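Local coordinates for protein putative trimethylamine methyltransferase (Rhizobium meliloti, PDB 4YYC) that probably acts as a methyltransferase of the trimethylamine methyltransferase family, its own substrate not established, at residues A264-S278 and I307-S321. Numbering follows the deposited sequence. Where two conformers were deposited one is given.
Sequences ARHNQACVVSPFILS and IRKGAPVLFGTFAAS
With CG anti to the backbone N in both rings (chi1 -174° in Phe-275, 175° in Phe-318), the two phenylalanines rise from paired strands pointing the same way. Their rings are nearly parallel (9°) but slid apart, so that they barely overlap: CE1 of Phe-275 sits over one face of the Phe-318 ring, toward its rim, 3.6 Å from CD2 of Phe-318. A bound ligand of unknown identity lies close to the Phe-318 side chain. Next along this face, Leu-277 presses CD2 tightly against Ala-320 CB at 3.5 Å.

The pairing illustrates how a parallel ladder survives a break. Leu-314 N reaches Cys-270 O at 2.8 Å, and the last rung joins Ser-278 N to Ala-320 O. Between them, Ser-273 OG rests 3.6 Å from CA of Gly-316, where a side chain would collide with it; this hydroxyl also bonds Val-271 O from above the carbonyl plane. Water 1 bridges the carbonyls of Gln-268 and Pro-312 at the strand entrance.

At the helix ends, the extended Arg-265 crosses Ile-307 at about a right angle, CG 3.3 Å from CG2, while its guanidinium pairs with Glu-82. Replacing Arg-265 with an alanine would probably leave Glu-82 without its salt-bridge mate and uncover the Ile-307 methyls.

Helix 286-307 links the two strands in a beta-alpha-beta unit of the TIM barrel known for this family. It packs on Pro-274 and Ile-276, helix 334-350 covers Phe-315 and Ala-319, and strand 240-245 continues the sheet beyond 269-277.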
ATOM      1  N   ALA A 264      -4.965 -32.192  13.806  1.00 18.16           N
ATOM      2  CA  ALA A 264      -4.801 -33.045  12.625  1.00 19.07           C
ATOM      3  C   ALA A 264      -5.546 -34.369  12.760  1.00 20.29           C
ATOM      4  O   ALA A 264      -6.044 -34.868  11.772  1.00 22.15           O
ATOM      5  CB  ALA A 264      -3.333 -33.252  12.302  1.00 18.83           C
ATOM      6  N   ARG A 265      -5.676 -34.932  13.956  1.00 20.29           N
ATOM      7  CA  ARG A 265      -6.448 -36.150  14.099  1.00 21.38           C
ATOM      8  C   ARG A 265      -7.939 -35.973  13.939  1.00 21.69           C
ATOM      9  O   ARG A 265      -8.637 -36.951  13.658  1.00 22.59           O
ATOM     10  CB  ARG A 265      -6.165 -36.786  15.447  1.00 22.61           C
ATOM     11  CG  ARG A 265      -4.838 -37.499  15.504  1.00 24.02           C
ATOM     12  CD  ARG A 265      -4.836 -38.510  16.631  1.00 25.55           C
ATOM     13  NE  ARG A 265      -3.596 -39.270  16.631  1.00 26.62           N
ATOM     14  CZ  ARG A 265      -2.519 -38.994  17.368  1.00 26.22           C
ATOM     15  NH1 ARG A 265      -2.475 -37.963  18.192  1.00 26.29           N
ATOM     16  NH2 ARG A 265      -1.459 -39.805  17.267  1.00 27.21           N
ATOM     17  N   HIS A 266      -8.433 -34.740  14.104  1.00 21.12           N
ATOM     18  CA  HIS A 266      -9.849 -34.444  13.955  1.00 21.47           C
ATOM     19  C   HIS A 266     -10.197 -33.599  12.720  1.00 20.77           C
ATOM     20  O   HIS A 266     -11.245 -33.000  12.692  1.00 20.70           O
ATOM     21  CB  HIS A 266     -10.315 -33.741  15.234  1.00 21.87           C
ATOM     22  CG  HIS A 266     -10.205 -34.610  16.437  1.00 23.15           C
ATOM     23  ND1 HIS A 266     -11.045 -35.667  16.652  1.00 24.49           N
ATOM     24  CD2 HIS A 266      -9.319 -34.603  17.457  1.00 24.11           C
ATOM     25  CE1 HIS A 266     -10.679 -36.302  17.755  1.00 25.37           C
ATOM     26  NE2 HIS A 266      -9.658 -35.651  18.289  1.00 25.58           N
ATOM     27  N   ASN A 267      -9.331 -33.624  11.697  1.00 20.77           N
ATOM     28  CA  ASN A 267      -9.665 -33.002  10.400  0.50 20.95           C
ATOM     29  C   ASN A 267      -9.742 -31.494  10.525  1.00 20.00           C
ATOM     30  O   ASN A 267     -10.439 -30.860   9.716  1.00 19.82           O
ATOM     31  CB  ASN A 267     -11.023 -33.530   9.847  0.50 22.07           C
ATOM     32  CG  ASN A 267     -11.149 -33.474   8.323  0.50 23.11           C
ATOM     33  OD1 ASN A 267     -11.138 -32.401   7.682  0.50 24.03           O
ATOM     34  ND2 ASN A 267     -11.325 -34.623   7.753  0.50 24.08           N
ATOM     35  N   GLN A 268      -9.085 -30.914  11.549  1.00 18.94           N
ATOM     36  CA  GLN A 268      -9.095 -29.472  11.721  1.00 18.50           C
ATOM     37  C   GLN A 268      -7.776 -28.891  11.210  1.00 18.57           C
ATOM     38  O   GLN A 268      -6.789 -29.609  11.082  1.00 19.90           O
ATOM     39  CB  GLN A 268      -9.327 -29.105  13.165  1.00 18.13           C
ATOM     40  CG  GLN A 268     -10.588 -29.722  13.732  1.00 18.25           C
ATOM     41  CD  GLN A 268     -11.785 -29.390  12.902  1.00 18.35           C
ATOM     42  OE1 GLN A 268     -12.104 -28.195  12.731  1.00 18.44           O
ATOM     43  NE2 GLN A 268     -12.453 -30.414  12.333  1.00 18.58           N
ATOM     44  N   ALA A 269      -7.780 -27.621  10.848  1.00 17.52           N
ATOM     45  CA  ALA A 269      -6.660 -27.080  10.099  1.00 16.84           C
ATOM     46  C   ALA A 269      -5.589 -26.496  11.011  1.00 16.61           C
ATOM     47  O   ALA A 269      -5.888 -25.803  11.990  1.00 16.50           O
ATOM     48  CB  ALA A 269      -7.130 -26.016   9.107  1.00 16.61           C
ATOM     49  N   CYS A 270      -4.348 -26.713  10.616  1.00 16.25           N
ATOM     50  CA  CYS A 270      -3.186 -26.174  11.286  1.00 16.07           C
ATOM     51  C   CYS A 270      -2.562 -25.079  10.410  1.00 15.91           C
ATOM     52  O   CYS A 270      -2.294 -25.339   9.210  1.00 15.77           O
ATOM     53  CB  CYS A 270      -2.149 -27.264  11.500  1.00 16.75           C
ATOM     54  SG  CYS A 270      -2.638 -28.430  12.791  1.00 18.19           S
ATOM     55  N   VAL A 271      -2.357 -23.887  10.981  1.00 15.08           N
ATOM     56  CA  VAL A 271      -1.696 -22.794  10.274  1.00 14.89           C
ATOM     57  C   VAL A 271      -0.251 -22.807  10.729  1.00 15.19           C
ATOM     58  O   VAL A 271       0.077 -22.249  11.784  1.00 15.12           O
ATOM     59  CB  VAL A 271      -2.364 -21.414  10.566  1.00 14.83           C
ATOM     60  CG1 VAL A 271      -1.737 -20.333   9.671  1.00 14.61           C
ATOM     61  CG2 VAL A 271      -3.878 -21.492  10.435  1.00 15.03           C
ATOM     62  N   VAL A 272       0.624 -23.463   9.963  1.00 15.07           N
ATOM     63  CA  VAL A 272       2.019 -23.673  10.393  1.00 15.51           C
ATOM     64  C   VAL A 272       2.833 -22.426  10.103  1.00 15.54           C
ATOM     65  O   VAL A 272       3.095 -22.095   8.938  1.00 15.68           O
ATOM     66  CB  VAL A 272       2.645 -24.931   9.706  1.00 15.99           C
ATOM     67  CG1 VAL A 272       4.121 -25.048  10.091  1.00 16.59           C
ATOM     68  CG2 VAL A 272       1.895 -26.157  10.128  1.00 16.69           C
ATOM     69  N   SER A 273       3.275 -21.748  11.150  1.00 15.57           N
ATOM     70  CA  SER A 273       3.721 -20.373  11.015  1.00 15.85           C
ATOM     71  C   SER A 273       5.054 -20.119  11.716  1.00 16.48           C
ATOM     72  O   SER A 273       5.117 -19.943  12.939  1.00 16.84           O
ATOM     73  CB  SER A 273       2.655 -19.402  11.607  1.00 15.89           C
ATOM     74  OG  SER A 273       1.409 -19.552  10.922  1.00 16.29           O
ATOM     75  N   PRO A 274       6.146 -20.058  10.951  1.00 17.28           N
ATOM     76  CA  PRO A 274       7.361 -19.448  11.450  1.00 18.15           C
ATOM     77  C   PRO A 274       7.044 -18.100  12.096  1.00 19.56           C
ATOM     78  O   PRO A 274       6.173 -17.369  11.603  1.00 20.06           O
ATOM     79  CB  PRO A 274       8.196 -19.294  10.172  1.00 18.71           C
ATOM     80  CG  PRO A 274       7.770 -20.468   9.346  1.00 18.50           C
ATOM     81  CD  PRO A 274       6.306 -20.596   9.580  1.00 17.81           C
ATOM     82  N   PHE A 275       7.724 -17.783  13.179  1.00 20.18           N
ATOM     83  CA  PHE A 275       7.551 -16.509  13.865  1.00 21.87           C
ATOM     84  C   PHE A 275       8.894 -15.804  13.860  1.00 20.88           C
ATOM     85  O   PHE A 275       9.780 -16.132  14.663  1.00 21.20           O
ATOM     86  CB  PHE A 275       7.065 -16.744  15.289  1.00 23.34           C
ATOM     87  CG  PHE A 275       6.718 -15.475  16.015  1.00 26.17           C
ATOM     88  CD1 PHE A 275       5.455 -14.916  15.866  1.00 27.97           C
ATOM     89  CD2 PHE A 275       7.660 -14.821  16.776  1.00 29.04           C
ATOM     90  CE1 PHE A 275       5.126 -13.721  16.495  1.00 30.31           C
ATOM     91  CE2 PHE A 275       7.343 -13.620  17.433  1.00 29.97           C
ATOM     92  CZ  PHE A 275       6.080 -13.084  17.283  1.00 30.68           C
ATOM     93  N   ILE A 276       9.042 -14.864  12.938  1.00 20.41           N
ATOM     94  CA  ILE A 276      10.343 -14.356  12.592  1.00 21.20           C
ATOM     95  C   ILE A 276      10.444 -12.842  12.621  1.00 21.07           C
ATOM     96  O   ILE A 276       9.579 -12.142  12.094  1.00 20.17           O
ATOM     97  CB  ILE A 276      10.754 -14.892  11.240  1.00 21.93           C
ATOM     98  CG1 ILE A 276      11.180 -16.364  11.436  1.00 22.92           C
ATOM     99  CG2 ILE A 276      11.871 -14.123  10.568  1.00 22.63           C
ATOM    100  CD1 ILE A 276      11.274 -17.053  10.121  1.00 23.46           C
ATOM    101  N   LEU A 277      11.483 -12.369  13.310  1.00 21.45           N
ATOM    102  CA  LEU A 277      12.013 -11.041  13.117  1.00 21.85           C
ATOM    103  C   LEU A 277      13.350 -11.227  12.402  1.00 21.50           C
ATOM    104  O   LEU A 277      14.302 -11.794  12.977  1.00 21.76           O
ATOM    105  CB  LEU A 277      12.221 -10.352  14.454  1.00 23.27           C
ATOM    106  CG  LEU A 277      10.935 -10.182  15.282  1.00 23.65           C
ATOM    107  CD1 LEU A 277      11.313  -9.509  16.591  1.00 25.29           C
ATOM    108  CD2 LEU A 277       9.923  -9.354  14.503  1.00 24.47           C
ATOM    109  N   SER A 278      13.450 -10.746  11.175  1.00 21.45           N
ATOM    110  CA  SER A 278      14.655 -10.964  10.375  0.50 22.01           C
ATOM    111  C   SER A 278      15.829 -10.271  11.035  1.00 22.78           C
ATOM    112  O   SER A 278      15.703  -9.126  11.480  1.00 22.71           O
ATOM    113  CB  SER A 278      14.480 -10.460   8.955  0.50 22.54           C
ATOM    114  OG  SER A 278      13.608 -11.290   8.231  0.50 22.36           O
ATOM    115  N   ILE A 307       0.408 -37.467  10.991  1.00 21.26           N
ATOM    116  CA  ILE A 307      -0.686 -37.715  11.920  1.00 21.71           C
ATOM    117  C   ILE A 307      -1.917 -38.187  11.163  1.00 22.76           C
ATOM    118  O   ILE A 307      -2.461 -39.220  11.547  1.00 23.87           O
ATOM    119  CB  ILE A 307      -0.992 -36.480  12.772  1.00 21.17           C
ATOM    120  CG1 ILE A 307       0.228 -36.128  13.649  1.00 21.29           C
ATOM    121  CG2 ILE A 307      -2.268 -36.670  13.601  1.00 20.78           C
ATOM    122  CD1 ILE A 307       0.483 -37.074  14.809  1.00 22.16           C
ATOM    123  N   ARG A 308      -2.367 -37.463  10.130  1.00 22.00           N
ATOM    124  CA  ARG A 308      -3.480 -37.911   9.272  0.50 22.68           C
ATOM    125  C   ARG A 308      -3.302 -37.398   7.866  1.00 22.95           C
ATOM    126  O   ARG A 308      -3.246 -36.178   7.620  1.00 22.37           O
ATOM    127  CB  ARG A 308      -4.816 -37.425   9.793  0.50 22.48           C
ATOM    128  CG  ARG A 308      -5.342 -38.189  10.971  0.50 22.70           C
ATOM    129  CD  ARG A 308      -5.381 -39.691  10.777  0.50 23.40           C
ATOM    130  NE  ARG A 308      -5.922 -40.285  11.981  0.50 23.34           N
ATOM    131  CZ  ARG A 308      -5.226 -40.730  13.018  0.50 23.60           C
ATOM    132  NH1 ARG A 308      -3.911 -40.682  13.041  0.50 23.61           N
ATOM    133  NH2 ARG A 308      -5.872 -41.268  14.033  0.50 23.64           N
ATOM    134  N   LYS A 309      -3.179 -38.311   6.912  1.00 23.37           N
ATOM    135  CA  LYS A 309      -3.123 -37.939   5.516  1.00 23.97           C
ATOM    136  C   LYS A 309      -4.384 -37.166   5.177  1.00 23.39           C
ATOM    137  O   LYS A 309      -5.492 -37.578   5.539  1.00 24.50           O
ATOM    138  CB  LYS A 309      -3.023 -39.187   4.643  1.00 25.59           C
ATOM    139  CG  LYS A 309      -1.647 -39.813   4.645  1.00 27.29           C
ATOM    140  CD  LYS A 309      -1.607 -41.120   3.866  1.00 29.83           C
ATOM    141  CE  LYS A 309      -0.245 -41.777   4.059  1.00 31.45           C
ATOM    142  NZ  LYS A 309      -0.077 -42.929   3.148  1.00 34.71           N
ATOM    143  N   GLY A 310      -4.203 -36.015   4.530  1.00 22.15           N
ATOM    144  CA  GLY A 310      -5.306 -35.181   4.174  1.00 21.96           C
ATOM    145  C   GLY A 310      -5.691 -34.156   5.206  1.00 21.43           C
ATOM    146  O   GLY A 310      -6.539 -33.306   4.927  1.00 21.02           O
ATOM    147  N   ALA A 311      -5.053 -34.149   6.373  1.00 21.15           N
ATOM    148  CA  ALA A 311      -5.386 -33.111   7.350  1.00 20.33           C
ATOM    149  C   ALA A 311      -5.132 -31.730   6.730  1.00 19.71           C
ATOM    150  O   ALA A 311      -4.109 -31.554   6.087  1.00 19.33           O
ATOM    151  CB  ALA A 311      -4.554 -33.248   8.599  1.00 20.55           C
ATOM    152  N   PRO A 312      -6.063 -30.777   6.930  1.00 19.00           N
ATOM    153  CA  PRO A 312      -5.830 -29.483   6.280  1.00 18.24           C
ATOM    154  C   PRO A 312      -4.710 -28.675   6.947  1.00 17.21           C
ATOM    155  O   PRO A 312      -4.574 -28.619   8.189  1.00 17.21           O
ATOM    156  CB  PRO A 312      -7.179 -28.756   6.361  1.00 18.56           C
ATOM    157  CG  PRO A 312      -7.947 -29.477   7.373  1.00 19.50           C
ATOM    158  CD  PRO A 312      -7.396 -30.849   7.541  1.00 19.65           C
ATOM    159  N   VAL A 313      -3.849 -28.077   6.121  1.00 16.69           N
ATOM    160  CA  VAL A 313      -2.690 -27.395   6.667  1.00 16.10           C
ATOM    161  C   VAL A 313      -2.318 -26.193   5.777  1.00 15.80           C
ATOM    162  O   VAL A 313      -2.357 -26.283   4.550  1.00 16.00           O
ATOM    163  CB  VAL A 313      -1.478 -28.356   6.867  1.00 16.54           C
ATOM    164  CG1 VAL A 313      -1.029 -29.028   5.603  1.00 17.29           C
ATOM    165  CG2 VAL A 313      -0.287 -27.631   7.524  1.00 16.67           C
ATOM    166  N   LEU A 314      -1.966 -25.076   6.411  1.00 15.01           N
ATOM    167  CA  LEU A 314      -1.574 -23.871   5.710  1.00 14.99           C
ATOM    168  C   LEU A 314      -0.082 -23.585   5.876  1.00 14.91           C
ATOM    169  O   LEU A 314       0.497 -23.860   6.939  1.00 14.65           O
ATOM    170  CB  LEU A 314      -2.345 -22.635   6.221  1.00 15.14           C
ATOM    171  CG  LEU A 314      -3.833 -22.574   5.921  1.00 15.76           C
ATOM    172  CD1 LEU A 314      -4.636 -23.490   6.809  1.00 16.42           C
ATOM    173  CD2 LEU A 314      -4.304 -21.132   5.990  1.00 15.44           C
ATOM    174  N   PHE A 315       0.510 -22.984   4.841  1.00 14.71           N
ATOM    175  CA  PHE A 315       1.825 -22.377   4.887  1.00 14.76           C
ATOM    176  C   PHE A 315       1.620 -20.971   5.479  1.00 14.68           C
ATOM    177  O   PHE A 315       1.058 -20.085   4.808  1.00 13.90           O
ATOM    178  CB  PHE A 315       2.334 -22.311   3.426  1.00 15.26           C
ATOM    179  CG  PHE A 315       3.744 -21.811   3.207  1.00 15.54           C
ATOM    180  CD1 PHE A 315       4.209 -20.646   3.753  1.00 15.67           C
ATOM    181  CD2 PHE A 315       4.581 -22.482   2.347  1.00 16.22           C
ATOM    182  CE1 PHE A 315       5.471 -20.195   3.488  1.00 16.04           C
ATOM    183  CE2 PHE A 315       5.839 -22.021   2.027  1.00 16.68           C
ATOM    184  CZ  PHE A 315       6.298 -20.881   2.616  1.00 16.59           C
ATOM    185  N   GLY A 316       2.089 -20.779   6.704  1.00 14.90           N
ATOM    186  CA  GLY A 316       1.989 -19.483   7.395  1.00 15.22           C
ATOM    187  C   GLY A 316       3.321 -18.806   7.437  1.00 15.96           C
ATOM    188  O   GLY A 316       4.357 -19.431   7.209  1.00 17.06           O
ATOM    189  N   THR A 317       3.319 -17.511   7.665  1.00 24.12           N
ATOM    190  CA  THR A 317       4.532 -16.767   7.894  1.00 22.43           C
ATOM    191  C   THR A 317       4.103 -15.553   8.775  1.00 22.07           C
ATOM    192  O   THR A 317       3.241 -14.798   8.358  1.00 21.94           O
ATOM    193  CB  THR A 317       5.133 -16.283   6.551  1.00 22.19           C
ATOM    194  OG1 THR A 317       5.728 -17.389   5.840  1.00 23.61           O
ATOM    195  CG2 THR A 317       6.199 -15.250   6.740  1.00 21.08           C
ATOM    196  N   PHE A 318       4.784 -15.340   9.899  1.00 21.35           N
ATOM    197  CA  PHE A 318       4.802 -14.039  10.545  1.00 20.76           C
ATOM    198  C   PHE A 318       6.222 -13.540  10.345  1.00 20.04           C
ATOM    199  O   PHE A 318       7.172 -14.198  10.826  1.00 20.48           O
ATOM    200  CB  PHE A 318       4.471 -14.101  12.019  1.00 21.84           C
ATOM    201  CG  PHE A 318       4.608 -12.788  12.685  1.00 21.31           C
ATOM    202  CD1 PHE A 318       3.562 -11.913  12.705  1.00 21.78           C
ATOM    203  CD2 PHE A 318       5.831 -12.399  13.239  1.00 21.30           C
ATOM    204  CE1 PHE A 318       3.707 -10.656  13.286  1.00 21.80           C
ATOM    205  CE2 PHE A 318       5.965 -11.152  13.840  1.00 21.65           C
ATOM    206  CZ  PHE A 318       4.900 -10.290  13.845  1.00 21.41           C
ATOM    207  N   ALA A 319       6.365 -12.426   9.650  1.00 20.38           N
ATOM    208  CA  ALA A 319       7.682 -11.910   9.348  1.00 21.41           C
ATOM    209  C   ALA A 319       7.747 -10.404   9.444  1.00 21.63           C
ATOM    210  O   ALA A 319       6.959  -9.677   8.838  1.00 24.31           O
ATOM    211  CB  ALA A 319       8.165 -12.444   8.003  1.00 23.14           C
ATOM    212  N   ALA A 320       8.603  -9.956  10.322  1.00 20.23           N
ATOM    213  CA  ALA A 320       8.865  -8.546  10.499  1.00 20.05           C
ATOM    214  C   ALA A 320      10.365  -8.337  10.548  1.00 21.14           C
ATOM    215  O   ALA A 320      11.149  -9.310  10.384  1.00 20.82           O
ATOM    216  CB  ALA A 320       8.166  -8.079  11.758  1.00 20.88           C
ATOM    217  N   SER A 321      10.797  -7.097  10.686  1.00 21.53           N
ATOM    218  CA  SER A 321      12.223  -6.790  10.780  1.00 24.59           C
ATOM    219  C   SER A 321      12.573  -6.358  12.193  1.00 26.27           C
ATOM    220  O   SER A 321      11.708  -6.350  13.093  1.00 24.05           O
ATOM    221  CB  SER A 321      12.616  -5.739   9.722  1.00 26.01           C
ATOM    222  OG  SER A 321      11.631  -4.737   9.618  1.00 27.36           O
TER
HETATM  223  O   HOH W   1      -4.216 -30.296  10.421  1.00 17.60           O
HETATM  224  O   HOH W   2      11.066 -10.290   7.609  1.00 30.31           O